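Local coordinates for protein Cys-Gly metallodipeptidase DUG1 (PDB 4G1P) that hydrolyses the dipeptide Cys-Gly as a zinc- or manganese-dependent M20-family peptidase and serves as the catalytic component of the glutathione-degrading DUG complex, at residues V83-F88 and N187-G192; K94-V99 and N162-F167. All blocks are in the same frame, centred on the assembly; numbering follows the deposited sequence.

Contact 1. Residues V83-F88 and N187-G192; sequences VILSRF and NGYFKG
Leu85 turns its side chain from strand 83-88 toward the loop 187-192 and meets two aromatic rings there. Its CD1 lies over one face of the Tyr189 ring, a CH-pi contact with the methyl 3.9 Å from the ring centroid, while CD2 reaches CZ of Phe190 at 3.7 Å, the two side chains crossing at about a right angle. Ser86 points its own side chain away, but its backbone runs past the phenol end of Tyr189, whose OH is hydrogen-bonded to the main-chain O of Asp60. Arg87 takes the opposite face of the same ring. Its chain bends at chi3 (84°), which brings the guanidinium flat onto Tyr189, planes 28° apart; NH1 sits 3.1 Å above the ring plane, over its centre, and Arg87 CZ lies 3.9 Å from the ring centroid in a cation-pi contact. From there NH2 gives a bent hydrogen bond of 2.7 Å to the backbone O of Tyr189, inside the type I turn Gly188-Lys191, which Lys191 N closes on Gly188 O at 3.1 Å. Tyr189 is thus sandwiched between a methyl group and a cation. Because NH1 also forms a salt bridge with Asp60, the positive charge that faces the pi cloud is probably balanced locally, and one arginine ties together ring, turn carbonyl and carboxylate.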
loop_
_atom_site.group_PDB
_atom_site.type_symbol
_atom_site.label_atom_id
_atom_site.label_comp_id
_atom_site.label_asym_id
_atom_site.label_seq_id
_atom_site.Cartn_x
_atom_site.Cartn_y
_atom_site.Cartn_z
ATOM N N VAL A 83 -3.778 -0.958 -30.840
ATOM C CA VAL A 83 -2.464 -0.590 -31.354
ATOM C C VAL A 83 -2.740 0.219 -32.590
ATOM O O VAL A 83 -3.636 -0.131 -33.359
ATOM C CB VAL A 83 -1.574 -1.791 -31.727
ATOM C CG1 VAL A 83 -0.279 -1.301 -32.331
ATOM C CG2 VAL A 83 -1.263 -2.611 -30.513
ATOM N N ILE A 84 -2.003 1.310 -32.769
ATOM C CA ILE A 84 -2.317 2.260 -33.823
ATOM C C ILE A 84 -1.352 2.122 -34.977
ATOM O O ILE A 84 -0.181 2.431 -34.842
ATOM C CB ILE A 84 -2.244 3.702 -33.322
ATOM C CG1 ILE A 84 -3.188 3.913 -32.132
ATOM C CG2 ILE A 84 -2.584 4.648 -34.451
ATOM C CD1 ILE A 84 -3.077 5.289 -31.501
ATOM N N LEU A 85 -1.844 1.643 -36.106
ATOM C CA LEU A 85 -1.005 1.498 -37.282
ATOM C C LEU A 85 -1.380 2.545 -38.319
ATOM O O LEU A 85 -2.559 2.762 -38.593
ATOM C CB LEU A 85 -1.152 0.101 -37.895
ATOM C CG LEU A 85 -1.029 -1.145 -37.013
ATOM C CD1 LEU A 85 -1.053 -2.345 -37.923
ATOM C CD2 LEU A 85 0.232 -1.150 -36.159
ATOM N N SER A 86 -0.377 3.189 -38.897
ATOM C CA SER A 86 -0.615 4.131 -39.969
ATOM C C SER A 86 0.596 4.238 -40.891
ATOM O O SER A 86 1.699 3.809 -40.547
ATOM C CB SER A 86 -0.972 5.497 -39.401
ATOM O OG SER A 86 0.156 6.119 -38.823
ATOM N N ARG A 87 0.382 4.792 -42.077
ATOM C CA ARG A 87 1.469 5.008 -43.014
ATOM C C ARG A 87 1.421 6.453 -43.453
ATOM O O ARG A 87 0.348 7.070 -43.498
ATOM C CB ARG A 87 1.363 4.079 -44.229
ATOM C CG ARG A 87 0.430 2.877 -44.028
ATOM C CD ARG A 87 0.331 1.937 -45.249
ATOM N NE ARG A 87 1.434 0.990 -45.251
ATOM C CZ ARG A 87 1.334 -0.286 -44.904
ATOM N NH1 ARG A 87 0.172 -0.811 -44.555
ATOM N NH2 ARG A 87 2.413 -1.047 -44.925
ATOM N N PHE A 88 2.589 7.007 -43.745
ATOM C CA PHE A 88 2.665 8.303 -44.402
ATOM C C PHE A 88 3.581 8.189 -45.613
ATOM O O PHE A 88 4.784 7.968 -45.484
ATOM C CB PHE A 88 3.135 9.410 -43.458
ATOM C CG PHE A 88 3.165 10.760 -44.100
ATOM C CD1 PHE A 88 4.305 11.205 -44.759
ATOM C CD2 PHE A 88 2.046 11.578 -44.075
ATOM C CE1 PHE A 88 4.330 12.446 -45.365
ATOM C CE2 PHE A 88 2.065 12.819 -44.683
ATOM C CZ PHE A 88 3.202 13.256 -45.327
ATOM N N ASN A 187 4.277 -10.269 -42.442
ATOM C CA ASN A 187 4.121 -10.456 -43.879
ATOM C C ASN A 187 2.810 -9.847 -44.331
ATOM O O ASN A 187 2.244 -10.236 -45.359
ATOM C CB ASN A 187 4.186 -11.941 -44.253
ATOM C CG ASN A 187 3.580 -12.843 -43.182
ATOM O OD1 ASN A 187 3.135 -12.365 -42.133
ATOM N ND2 ASN A 187 3.561 -14.154 -43.442
ATOM N N GLY A 188 2.342 -8.884 -43.538
ATOM C CA GLY A 188 1.095 -8.185 -43.781
ATOM C C GLY A 188 1.328 -6.693 -43.750
ATOM O O GLY A 188 1.999 -6.156 -44.636
ATOM N N TYR A 189 0.796 -6.023 -42.727
ATOM C CA TYR A 189 0.909 -4.567 -42.639
ATOM C C TYR A 189 2.364 -4.110 -42.628
ATOM O O TYR A 189 2.664 -3.038 -43.121
ATOM C CB TYR A 189 0.169 -4.020 -41.415
ATOM C CG TYR A 189 -0.160 -2.552 -41.491
ATOM C CD1 TYR A 189 0.809 -1.590 -41.254
ATOM C CD2 TYR A 189 -1.445 -2.126 -41.784
ATOM C CE1 TYR A 189 0.515 -0.239 -41.331
ATOM C CE2 TYR A 189 -1.755 -0.774 -41.858
ATOM C CZ TYR A 189 -0.769 0.162 -41.634
ATOM O OH TYR A 189 -1.060 1.500 -41.713
ATOM N N PHE A 190 3.263 -4.935 -42.092
ATOM C CA PHE A 190 4.669 -4.569 -41.958
ATOM C C PHE A 190 5.586 -5.179 -43.025
ATOM O O PHE A 190 6.814 -5.139 -42.877
ATOM C CB PHE A 190 5.183 -5.002 -40.593
ATOM C CG PHE A 190 4.479 -4.345 -39.447
ATOM C CD1 PHE A 190 4.093 -3.016 -39.524
ATOM C CD2 PHE A 190 4.192 -5.060 -38.296
ATOM C CE1 PHE A 190 3.449 -2.407 -38.466
ATOM C CE2 PHE A 190 3.551 -4.451 -37.234
ATOM C CZ PHE A 190 3.178 -3.120 -37.319
ATOM N N LYS A 191 4.998 -5.727 -44.090
ATOM C CA LYS A 191 5.754 -6.493 -45.082
ATOM C C LYS A 191 6.935 -5.739 -45.695
ATOM O O LYS A 191 8.022 -6.305 -45.844
ATOM C CB LYS A 191 4.841 -7.064 -46.179
ATOM C CG LYS A 191 4.511 -6.119 -47.329
ATOM C CD LYS A 191 3.656 -6.826 -48.387
ATOM C CE LYS A 191 3.108 -5.862 -49.456
ATOM N NZ LYS A 191 4.109 -5.473 -50.507
ATOM N N GLY A 192 6.752 -4.467 -46.020
ATOM C CA GLY A 192 7.795 -3.751 -46.732
ATOM C C GLY A 192 8.823 -3.015 -45.889
ATOM O O GLY A 192 9.667 -2.293 -46.428
#

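Contact 2. Residues K94-V99 and N162-F167; sequences KKTVLV and NLVTCF
Thr96-Val99 and Asn162-Thr165 pair as neighbouring parallel strands in the central mixed sheet of the M20 catalytic domain, joined in a beta-alpha-beta crossover by way of helix 135-154. Five backbone hydrogen bonds zip them together, from Asn162 N to Lys95 O (2.8 Å) through to Cys166 N to Val99 O (3.0 Å), and the short strand axes diverge by 22°. One face carries Thr96, Asn162, Leu98 and Val164. With CG2 anti to the backbone N (OG1 at chi1 -64°), Thr96 sets that methyl against CG2 of Val164 at 3.5 Å and leaves OG1 beside CB of Asn162. A glycine at Thr96 would probably open a gap against the Val164 methyl and take the hydroxyl away from beside Asn162 CB. Farther along, CD1 of Leu98 settles over the backbone carbonyl of Val164, in the hollow between Val164 CG1 (3.6 Å) and Cys166 CB (3.8 Å), and Phe429 of helix 426-433 packs against both Leu98 and Cys166. Asn162 directs its amide toward the Lys94 end, where ND2 is hydrogen-bonded to the backbone O of Asp91. The face with Val97, Leu163 and Val99 turns to helix 135-154: Trp145 meets Val99, and Val149 meets Leu163. There the Leu163 side chain leans across the seam at about a right angle to Val99, its CD1 reaching Val99 CG1 at 4.0 Å and also lying 4.4 Å from Val97 CB.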
loop_
_atom_site.group_PDB
_atom_site.type_symbol
_atom_site.label_atom_id
_atom_site.label_comp_id
_atom_site.label_asym_id
_atom_site.label_seq_id
_atom_site.Cartn_x
_atom_site.Cartn_y
_atom_site.Cartn_z
ATOM N N LYS A 94 11.111 4.549 -52.234
ATOM C CA LYS A 94 11.670 5.039 -50.988
ATOM C C LYS A 94 11.789 3.920 -49.970
ATOM O O LYS A 94 11.055 2.931 -50.030
ATOM C CB LYS A 94 10.828 6.184 -50.434
ATOM C CG LYS A 94 10.880 7.447 -51.278
ATOM C CD LYS A 94 10.474 8.661 -50.451
ATOM C CE LYS A 94 10.574 9.953 -51.237
ATOM N NZ LYS A 94 9.285 10.268 -51.884
ATOM N N LYS A 95 12.727 4.060 -49.041
ATOM C CA LYS A 95 12.798 3.128 -47.929
ATOM C C LYS A 95 11.590 3.302 -46.988
ATOM O O LYS A 95 10.979 4.373 -46.906
ATOM C CB LYS A 95 14.109 3.309 -47.171
ATOM C CG LYS A 95 15.326 2.996 -48.000
ATOM C CD LYS A 95 16.594 3.468 -47.303
ATOM C CE LYS A 95 17.838 3.251 -48.166
ATOM N NZ LYS A 95 19.093 3.719 -47.504
ATOM N N THR A 96 11.239 2.240 -46.285
ATOM C CA THR A 96 10.154 2.324 -45.324
ATOM C C THR A 96 10.659 2.218 -43.886
ATOM O O THR A 96 11.256 1.215 -43.511
ATOM C CB THR A 96 9.124 1.240 -45.583
ATOM O OG1 THR A 96 8.528 1.474 -46.861
ATOM C CG2 THR A 96 8.053 1.266 -44.516
ATOM N N VAL A 97 10.443 3.256 -43.090
ATOM C CA VAL A 97 10.815 3.190 -41.681
ATOM C C VAL A 97 9.590 3.026 -40.784
ATOM O O VAL A 97 8.635 3.797 -40.862
ATOM C CB VAL A 97 11.599 4.429 -41.226
ATOM C CG1 VAL A 97 11.988 4.291 -39.768
ATOM C CG2 VAL A 97 12.831 4.607 -42.075
ATOM N N LEU A 98 9.619 1.998 -39.945
ATOM C CA LEU A 98 8.573 1.803 -38.954
ATOM C C LEU A 98 9.012 2.468 -37.659
ATOM O O LEU A 98 10.122 2.205 -37.156
ATOM C CB LEU A 98 8.309 0.314 -38.729
ATOM C CG LEU A 98 7.375 -0.074 -37.577
ATOM C CD1 LEU A 98 6.103 0.706 -37.670
ATOM C CD2 LEU A 98 7.041 -1.541 -37.628
ATOM N N VAL A 99 8.159 3.349 -37.137
ATOM C CA VAL A 99 8.404 3.921 -35.818
ATOM C C VAL A 99 7.397 3.408 -34.806
ATOM O O VAL A 99 6.197 3.343 -35.076
ATOM C CB VAL A 99 8.434 5.472 -35.817
ATOM C CG1 VAL A 99 9.603 5.972 -36.639
ATOM C CG2 VAL A 99 7.120 6.055 -36.327
ATOM N N ASN A 162 9.013 6.370 -46.542
ATOM C CA ASN A 162 7.648 6.003 -46.220
ATOM C C ASN A 162 7.587 5.671 -44.738
ATOM O O ASN A 162 8.260 4.752 -44.283
ATOM C CB ASN A 162 7.195 4.801 -47.034
ATOM C CG ASN A 162 7.308 5.035 -48.531
ATOM O OD1 ASN A 162 6.699 5.950 -49.085
ATOM N ND2 ASN A 162 8.098 4.210 -49.189
ATOM N N LEU A 163 6.796 6.432 -43.987
ATOM C CA LEU A 163 6.696 6.220 -42.563
ATOM C C LEU A 163 5.578 5.243 -42.255
ATOM O O LEU A 163 4.533 5.267 -42.887
ATOM C CB LEU A 163 6.457 7.538 -41.839
ATOM C CG LEU A 163 6.852 7.423 -40.373
ATOM C CD1 LEU A 163 8.367 7.209 -40.267
ATOM C CD2 LEU A 163 6.402 8.648 -39.588
ATOM N N VAL A 164 5.816 4.364 -41.295
ATOM C CA VAL A 164 4.816 3.406 -40.861
ATOM C C VAL A 164 4.833 3.447 -39.357
ATOM O O VAL A 164 5.895 3.553 -38.745
ATOM C CB VAL A 164 5.121 1.986 -41.354
ATOM C CG1 VAL A 164 4.163 0.978 -40.746
ATOM C CG2 VAL A 164 5.025 1.940 -42.850
ATOM N N THR A 165 3.652 3.385 -38.759
ATOM C CA THR A 165 3.520 3.662 -37.351
ATOM C C THR A 165 3.008 2.448 -36.631
ATOM O O THR A 165 2.226 1.689 -37.173
ATOM C CB THR A 165 2.583 4.865 -37.129
ATOM O OG1 THR A 165 3.148 5.709 -36.144
ATOM C CG2 THR A 165 1.247 4.455 -36.633
ATOM N N CYS A 166 3.472 2.258 -35.407
ATOM C CA CYS A 166 2.968 1.196 -34.552
ATOM C C CYS A 166 2.970 1.681 -33.086
ATOM O O CYS A 166 3.945 1.514 -32.360
ATOM C CB CYS A 166 3.805 -0.076 -34.738
ATOM S SG CYS A 166 3.264 -1.470 -33.709
ATOM N N PHE A 167 1.874 2.308 -32.676
ATOM C CA PHE A 167 1.762 2.930 -31.353
ATOM C C PHE A 167 0.825 2.123 -30.444
ATOM O O PHE A 167 -0.371 2.006 -30.723
ATOM C CB PHE A 167 1.230 4.362 -31.495
ATOM C CG PHE A 167 2.152 5.300 -32.250
ATOM C CD1 PHE A 167 3.527 5.101 -32.262
ATOM C CD2 PHE A 167 1.637 6.404 -32.934
ATOM C CE1 PHE A 167 4.379 5.980 -32.957
ATOM C CE2 PHE A 167 2.478 7.295 -33.632
ATOM C CZ PHE A 167 3.851 7.085 -33.636
#

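From the N terminus the chain enters strand 83-88, turns, and runs into 94-99, the first side of contact 2. It then passes through helix 135-154 and returns as 162-167, so contact 2 closes a loop of 62 residues. After helix 178-185 it reaches 187-192, which closes the wider loop of contact 1 around the inner one; the two nest and do not cross. Strand 162-168 lies between strands 83-88 and 96-102: antiparallel to 83-88, probably hydrogen-bonded from Thr165 N to Ser86 O and from Ile84 N to Phe167 O, and parallel to 96-102. The loop before strand 195-198 bridges both contacts, Tyr189 also touching Val164 and Phe190 touching Leu98.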